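Local coordinates for L-asparaginase 1 (Escherichia coli, PDB 6NXC), which hydrolyses L-asparagine to L-aspartate and ammonium, working as a homotetrameric cytoplasmic enzyme with a separate site for L-asparagine as allosteric activator, at residues M58-R63 with N151-L156; L257-Y262 with V287-Q292. The protein carries 1 engineered substitution. All blocks are in the same frame, centred on the assembly; numbering follows the deposited sequence.

Contact 1 of 2, residues M58-R63 with N151-L156; sequences MPEFHR and NLLNAL
Phe61 has CG anti to its carbonyl carbon and beside the backbone N (chi1 -74°), which carries its ring across to helix 148-161. On that helix Leu153 has CG anti to the backbone N (chi1 -167°), and its CD1 methyl comes out over the ring. The methyl sits 3.9 Å from the centroid of the Phe61 ring and 7° off the ring normal. This is a CH-pi contact over the middle of one face. The ring also reaches the helix backbone, with Phe61 CE1 3.7 Å from Leu153 N. Leu156 meets the ring differently. Its CD1 lies at the ring edge, near the plane, 4.0 Å from Phe61 CD1, and the two side chains cross at about a right angle. Leu152 approaches obliquely, with its CG 4.0 Å from Phe61 CE1. Leu152 and Leu153 are neighbours in sequence, and Leu156 follows about one turn later.

Residues 59-61 form a short 3-10 turn in the loop between helix 50-56 and strand 68-78, which is outermost within this chain in the mixed sheet of the N-terminal part. Helix 148-161 packs on strands 104-108, 132-135 and 167-171 of the same sheet. The contact therefore joins the loop leading into that strand to a helix lying on the inner strands. Within the turn, Phe61 N donates to Met58 O at 3.1 Å. The same carbonyl oxygen lies in the plane of the Phe61 ring, at its edge.

Glu60 adds its aliphatic part, with CG 3.5 Å from Leu153 CD1. That methyl therefore touches both the Phe61 ring and the Glu60 chain. Glu60 OE2 makes a weak hydrogen bond to Gln149 NE2 of the second subunit, and Leu153 also packs on Arg145 of that subunit.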
loop_
_atom_site.group_PDB
_atom_site.type_symbol
_atom_site.label_atom_id
_atom_site.label_comp_id
_atom_site.label_asym_id
_atom_site.label_seq_id
_atom_site.Cartn_x
_atom_site.Cartn_y
_atom_site.Cartn_z
ATOM N N MET B 58 -17.214 16.328 -25.611
ATOM C CA MET B 58 -16.817 16.393 -24.184
ATOM C C MET B 58 -16.138 17.724 -23.935
ATOM O O MET B 58 -15.002 17.983 -24.323
ATOM C CB MET B 58 -15.865 15.265 -23.827
ATOM C CG MET B 58 -16.549 13.942 -23.878
ATOM S SD MET B 58 -15.374 12.617 -23.607
ATOM C CE MET B 58 -16.529 11.244 -23.614
ATOM N N PRO B 59 -16.844 18.662 -23.302
ATOM C CA PRO B 59 -16.357 20.030 -23.317
ATOM C C PRO B 59 -15.019 20.210 -22.599
ATOM O O PRO B 59 -14.274 21.146 -22.860
ATOM C CB PRO B 59 -17.479 20.746 -22.550
ATOM C CG PRO B 59 -18.702 19.900 -22.859
ATOM C CD PRO B 59 -18.179 18.491 -22.719
ATOM N N GLU B 60 -14.709 19.272 -21.712
ATOM C CA GLU B 60 -13.477 19.408 -20.921
ATOM C C GLU B 60 -12.275 19.454 -21.878
ATOM O O GLU B 60 -11.320 20.223 -21.593
ATOM C CB GLU B 60 -13.438 18.268 -19.880
ATOM C CG GLU B 60 -13.242 16.884 -20.526
ATOM C CD GLU B 60 -13.431 15.622 -19.667
ATOM O OE1 GLU B 60 -13.892 14.569 -20.204
ATOM O OE2 GLU B 60 -13.052 15.663 -18.478
ATOM N N PHE B 61 -12.287 18.721 -22.987
ATOM C CA PHE B 61 -11.187 18.633 -23.954
ATOM C C PHE B 61 -10.980 19.929 -24.760
ATOM O O PHE B 61 -9.888 20.059 -25.315
ATOM C CB PHE B 61 -11.425 17.444 -24.864
ATOM C CG PHE B 61 -11.154 16.122 -24.196
ATOM C CD1 PHE B 61 -9.866 15.616 -24.161
ATOM C CD2 PHE B 61 -12.158 15.378 -23.586
ATOM C CE1 PHE B 61 -9.572 14.460 -23.506
ATOM C CE2 PHE B 61 -11.841 14.235 -22.877
ATOM C CZ PHE B 61 -10.556 13.746 -22.919
ATOM N N HIS B 62 -11.903 20.898 -24.678
ATOM C CA HIS B 62 -11.851 22.135 -25.496
ATOM C C HIS B 62 -11.683 23.398 -24.676
ATOM O O HIS B 62 -11.861 24.446 -25.306
ATOM C CB HIS B 62 -13.087 22.118 -26.409
ATOM C CG HIS B 62 -13.196 20.818 -27.110
ATOM N ND1 HIS B 62 -12.523 20.573 -28.212
ATOM C CD2 HIS B 62 -13.928 19.718 -26.849
ATOM C CE1 HIS B 62 -12.687 19.312 -28.557
ATOM N NE2 HIS B 62 -13.588 18.796 -27.770
ATOM N N ARG B 63 -11.358 23.297 -23.382
ATOM C CA ARG B 63 -11.194 24.444 -22.445
ATOM C C ARG B 63 -9.940 25.223 -22.831
ATOM O O ARG B 63 -8.996 24.669 -23.377
ATOM C CB ARG B 63 -11.111 23.992 -20.994
ATOM C CG ARG B 63 -12.441 23.485 -20.430
ATOM C CD ARG B 63 -12.460 23.386 -18.920
ATOM N NE ARG B 63 -12.225 24.684 -18.301
ATOM C CZ ARG B 63 -12.049 24.887 -17.002
ATOM N NH1 ARG B 63 -12.111 23.872 -16.168
ATOM N NH2 ARG B 63 -11.820 26.104 -16.537
ATOM N N ASN B 151 -7.866 9.495 -18.155
ATOM C CA ASN B 151 -6.457 9.157 -18.537
ATOM C C ASN B 151 -6.047 9.992 -19.753
ATOM O O ASN B 151 -4.898 10.397 -19.823
ATOM C CB ASN B 151 -6.292 7.671 -18.894
ATOM C CG ASN B 151 -6.289 6.780 -17.652
ATOM O OD1 ASN B 151 -5.970 7.276 -16.568
ATOM N ND2 ASN B 151 -6.564 5.475 -17.783
ATOM N N LEU B 152 -6.921 10.169 -20.725
ATOM C CA LEU B 152 -6.503 10.905 -21.954
ATOM C C LEU B 152 -6.347 12.379 -21.624
ATOM O O LEU B 152 -5.355 13.059 -22.078
ATOM C CB LEU B 152 -7.443 10.641 -23.140
ATOM C CG LEU B 152 -7.127 11.445 -24.427
ATOM C CD1 LEU B 152 -5.727 11.205 -25.016
ATOM C CD2 LEU B 152 -8.192 11.148 -25.483
ATOM N N LEU B 153 -7.314 12.929 -20.942
ATOM C CA LEU B 153 -7.214 14.376 -20.545
ATOM C C LEU B 153 -5.931 14.636 -19.764
ATOM O O LEU B 153 -5.260 15.610 -20.027
ATOM C CB LEU B 153 -8.413 14.757 -19.715
ATOM C CG LEU B 153 -8.508 16.254 -19.563
ATOM C CD1 LEU B 153 -9.706 16.800 -20.271
ATOM C CD2 LEU B 153 -8.519 16.614 -18.098
ATOM N N ASN B 154 -5.620 13.793 -18.781
ATOM C CA ASN B 154 -4.357 13.962 -18.003
ATOM C C ASN B 154 -3.125 13.834 -18.875
ATOM O O ASN B 154 -2.161 14.624 -18.753
ATOM C CB ASN B 154 -4.321 12.907 -16.918
ATOM C CG ASN B 154 -5.197 13.236 -15.705
ATOM O OD1 ASN B 154 -5.841 12.354 -15.100
ATOM N ND2 ASN B 154 -5.279 14.480 -15.340
ATOM N N ALA B 155 -3.103 12.838 -19.760
ATOM C CA ALA B 155 -1.951 12.652 -20.676
ATOM C C ALA B 155 -1.753 13.909 -21.527
ATOM O O ALA B 155 -0.584 14.325 -21.694
ATOM C CB ALA B 155 -2.201 11.444 -21.558
ATOM N N LEU B 156 -2.824 14.466 -22.112
ATOM C CA LEU B 156 -2.697 15.642 -22.938
ATOM C C LEU B 156 -2.163 16.803 -22.126
ATOM O O LEU B 156 -1.229 17.538 -22.575
ATOM C CB LEU B 156 -4.041 16.058 -23.528
ATOM C CG LEU B 156 -4.495 15.169 -24.667
ATOM C CD1 LEU B 156 -5.941 15.404 -25.044
ATOM C CD2 LEU B 156 -3.648 15.303 -25.900
#

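Contact 2 of 2, residues L257-Y262 with V287-Q292; sequences LILRSY and VVNLTQ. With ASN (asparagine), chain O.
Arg260 and Gln292 meet beside a bound asparagine, at the site of the allosteric activator. The asparagine O lies at the edge of the Arg260 guanidinium, in its plane, and is gripped twice: by NE at 2.7 Å and by NH2 at 2.9 Å. The ligand N donates to Thr291 O at 2.9 Å. Gln292 CB packs over one guanidinium face, 3.6 Å from Arg260 NH2.

Gln292 CG stands between its backbone N and carbonyl carbon (chi1 81°), which swings the amide back to the neighbouring strand. NE2 donates to Arg260 O at 3.0 Å, from 43° above the carbonyl plane, and also to Ile237 O. OE1 is hydrogen-bonded to Tyr116 OH of the third subunit and lies at the edge of the Tyr262 ring. With an alanine here, Arg260 O would probably lose this amide donor, and Tyr116 of the third subunit its bond to the amide oxygen.

Gln292 N bonds to Ser261 O at 2.8 Å. On the sheet face opposite Arg260, Ser261 OG donates to Asn289 OD1; the modelled 2.5 Å is unusually short and so doubtful. Parallel backbone bonds run back to Val288 N on Leu257 O. Ile258 CG2 presses tightly on Leu290 CD1, at 3.5 Å.

The strands belong to a beta-alpha-beta unit with helix 271-282, which touches Val287. Helix 322-333 packs on Ile258 and Leu290, and strand 232-236 flanks 256-261.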
loop_
_atom_site.group_PDB
_atom_site.type_symbol
_atom_site.label_atom_id
_atom_site.label_comp_id
_atom_site.label_asym_id
_atom_site.label_seq_id
_atom_site.Cartn_x
_atom_site.Cartn_y
_atom_site.Cartn_z
ATOM N N LEU B 257 17.267 -16.054 -25.378
ATOM C CA LEU B 257 16.379 -16.691 -24.423
ATOM C C LEU B 257 16.312 -15.777 -23.192
ATOM O O LEU B 257 17.367 -15.425 -22.634
ATOM C CB LEU B 257 17.185 -17.959 -24.194
ATOM C CG LEU B 257 16.414 -19.233 -24.160
ATOM C CD1 LEU B 257 17.397 -20.367 -24.365
ATOM C CD2 LEU B 257 15.763 -19.230 -22.783
ATOM N N ILE B 258 15.109 -15.585 -22.645
ATOM C CA ILE B 258 14.838 -14.901 -21.357
ATOM C C ILE B 258 14.417 -15.996 -20.411
ATOM O O ILE B 258 13.544 -16.794 -20.787
ATOM C CB ILE B 258 13.754 -13.837 -21.522
ATOM C CG1 ILE B 258 14.181 -12.736 -22.483
ATOM C CG2 ILE B 258 13.394 -13.292 -20.184
ATOM C CD1 ILE B 258 13.099 -11.743 -22.742
ATOM N N LEU B 259 15.154 -16.124 -19.298
ATOM C CA LEU B 259 14.828 -17.052 -18.221
ATOM C C LEU B 259 14.122 -16.233 -17.130
ATOM O O LEU B 259 14.702 -15.297 -16.584
ATOM C CB LEU B 259 16.073 -17.655 -17.574
ATOM C CG LEU B 259 17.049 -18.337 -18.502
ATOM C CD1 LEU B 259 18.215 -18.872 -17.702
ATOM C CD2 LEU B 259 16.417 -19.414 -19.335
ATOM N N ARG B 260 12.899 -16.593 -16.852
ATOM C CA ARG B 260 12.179 -16.070 -15.649
ATOM C C ARG B 260 12.506 -16.943 -14.491
ATOM O O ARG B 260 11.789 -17.892 -14.266
ATOM C CB ARG B 260 10.694 -15.966 -15.919
ATOM C CG ARG B 260 10.276 -15.112 -17.100
ATOM C CD ARG B 260 8.780 -14.934 -17.334
ATOM N NE ARG B 260 8.112 -14.432 -16.173
ATOM C CZ ARG B 260 7.334 -15.132 -15.330
ATOM N NH1 ARG B 260 7.026 -16.414 -15.563
ATOM N NH2 ARG B 260 6.842 -14.505 -14.271
ATOM N N SER B 261 13.574 -16.650 -13.779
ATOM C CA SER B 261 14.061 -17.544 -12.697
ATOM C C SER B 261 13.454 -17.178 -11.364
ATOM O O SER B 261 12.791 -16.128 -11.213
ATOM C CB SER B 261 15.570 -17.389 -12.545
ATOM O OG SER B 261 16.169 -17.751 -13.730
ATOM N N TYR B 262 13.796 -17.967 -10.372
ATOM C CA TYR B 262 13.293 -17.735 -8.999
ATOM C C TYR B 262 14.068 -16.606 -8.330
ATOM O O TYR B 262 15.326 -16.486 -8.441
ATOM C CB TYR B 262 13.474 -19.006 -8.168
ATOM C CG TYR B 262 12.862 -20.280 -8.709
ATOM C CD1 TYR B 262 11.563 -20.411 -9.119
ATOM C CD2 TYR B 262 13.709 -21.394 -8.811
ATOM C CE1 TYR B 262 11.053 -21.634 -9.555
ATOM C CE2 TYR B 262 13.225 -22.610 -9.246
ATOM C CZ TYR B 262 11.901 -22.712 -9.679
ATOM O OH TYR B 262 11.373 -23.921 -10.031
ATOM N N VAL B 287 21.556 -15.344 -23.632
ATOM C CA VAL B 287 20.687 -15.866 -22.551
ATOM C C VAL B 287 20.702 -14.861 -21.385
ATOM O O VAL B 287 21.787 -14.594 -20.820
ATOM C CB VAL B 287 21.095 -17.276 -22.108
ATOM C CG1 VAL B 287 20.174 -17.830 -21.078
ATOM C CG2 VAL B 287 21.171 -18.157 -23.297
ATOM N N VAL B 288 19.539 -14.299 -21.061
ATOM C CA VAL B 288 19.349 -13.262 -20.011
ATOM C C VAL B 288 18.545 -13.847 -18.846
ATOM O O VAL B 288 17.462 -14.316 -19.064
ATOM C CB VAL B 288 18.724 -12.000 -20.606
ATOM C CG1 VAL B 288 18.735 -10.889 -19.592
ATOM C CG2 VAL B 288 19.514 -11.552 -21.794
ATOM N N ASN B 289 19.061 -13.671 -17.638
ATOM C CA ASN B 289 18.430 -14.142 -16.397
ATOM C C ASN B 289 17.646 -12.964 -15.784
ATOM O O ASN B 289 18.279 -11.991 -15.405
ATOM C CB ASN B 289 19.499 -14.625 -15.415
ATOM C CG ASN B 289 18.894 -15.405 -14.251
ATOM O OD1 ASN B 289 17.783 -15.905 -14.380
ATOM N ND2 ASN B 289 19.725 -15.684 -13.270
ATOM N N LEU B 290 16.325 -13.116 -15.617
ATOM C CA LEU B 290 15.440 -12.147 -14.890
ATOM C C LEU B 290 14.799 -12.821 -13.686
ATOM O O LEU B 290 14.737 -14.033 -13.651
ATOM C CB LEU B 290 14.296 -11.674 -15.787
ATOM C CG LEU B 290 14.708 -11.090 -17.105
ATOM C CD1 LEU B 290 13.528 -10.657 -17.916
ATOM C CD2 LEU B 290 15.687 -9.960 -16.973
ATOM N N THR B 291 14.265 -12.026 -12.767
ATOM C CA THR B 291 13.376 -12.551 -11.760
ATOM C C THR B 291 11.982 -12.760 -12.372
ATOM O O THR B 291 11.391 -11.797 -13.000
ATOM C CB THR B 291 13.364 -11.774 -10.464
ATOM O OG1 THR B 291 12.585 -12.547 -9.566
ATOM C CG2 THR B 291 12.847 -10.381 -10.625
ATOM N N GLN B 292 11.360 -13.854 -11.989
ATOM C CA GLN B 292 9.892 -14.107 -12.144
ATOM C C GLN B 292 9.038 -13.282 -11.154
ATOM O O GLN B 292 7.857 -13.055 -11.402
ATOM C CB GLN B 292 9.590 -15.636 -12.218
ATOM C CG GLN B 292 9.545 -16.339 -10.863
ATOM C CD GLN B 292 9.328 -17.833 -10.999
ATOM O OE1 GLN B 292 8.664 -18.420 -10.143
ATOM N NE2 GLN B 292 9.952 -18.505 -11.980
HETATM N N ASN O . 9.115 -10.056 -13.419
HETATM C CA ASN O . 7.612 -10.253 -13.616
HETATM C C ASN O . 7.397 -11.279 -14.737
HETATM O O ASN O . 8.379 -12.127 -14.863
HETATM C CB ASN O . 6.934 -8.907 -13.920
HETATM C CG ASN O . 7.333 -8.301 -15.260
HETATM O OD1 ASN O . 8.417 -8.560 -15.747
HETATM N ND2 ASN O . 6.437 -7.605 -15.920
HETATM O OXT ASN O . 6.305 -11.248 -15.486
#

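Both contacts are largely buried, but they lie on opposite sides of the chain's centre, with nearest atoms about 24 Å apart. They share no helix or strand. Contact 1 belongs to the N-terminal part and joins a loop to a helix. Contact 2 pairs two adjacent parallel strands in the C-terminal part. Their chemistry differs accordingly. Contact 1 is an aromatic ring set among leucines, with its one carboxylate turned to the second subunit. Contact 2 has backbone bonding and apolar packing along the strands, then polar groups at their C-terminal ends. Those ends bind the activator asparagine and face the third subunit.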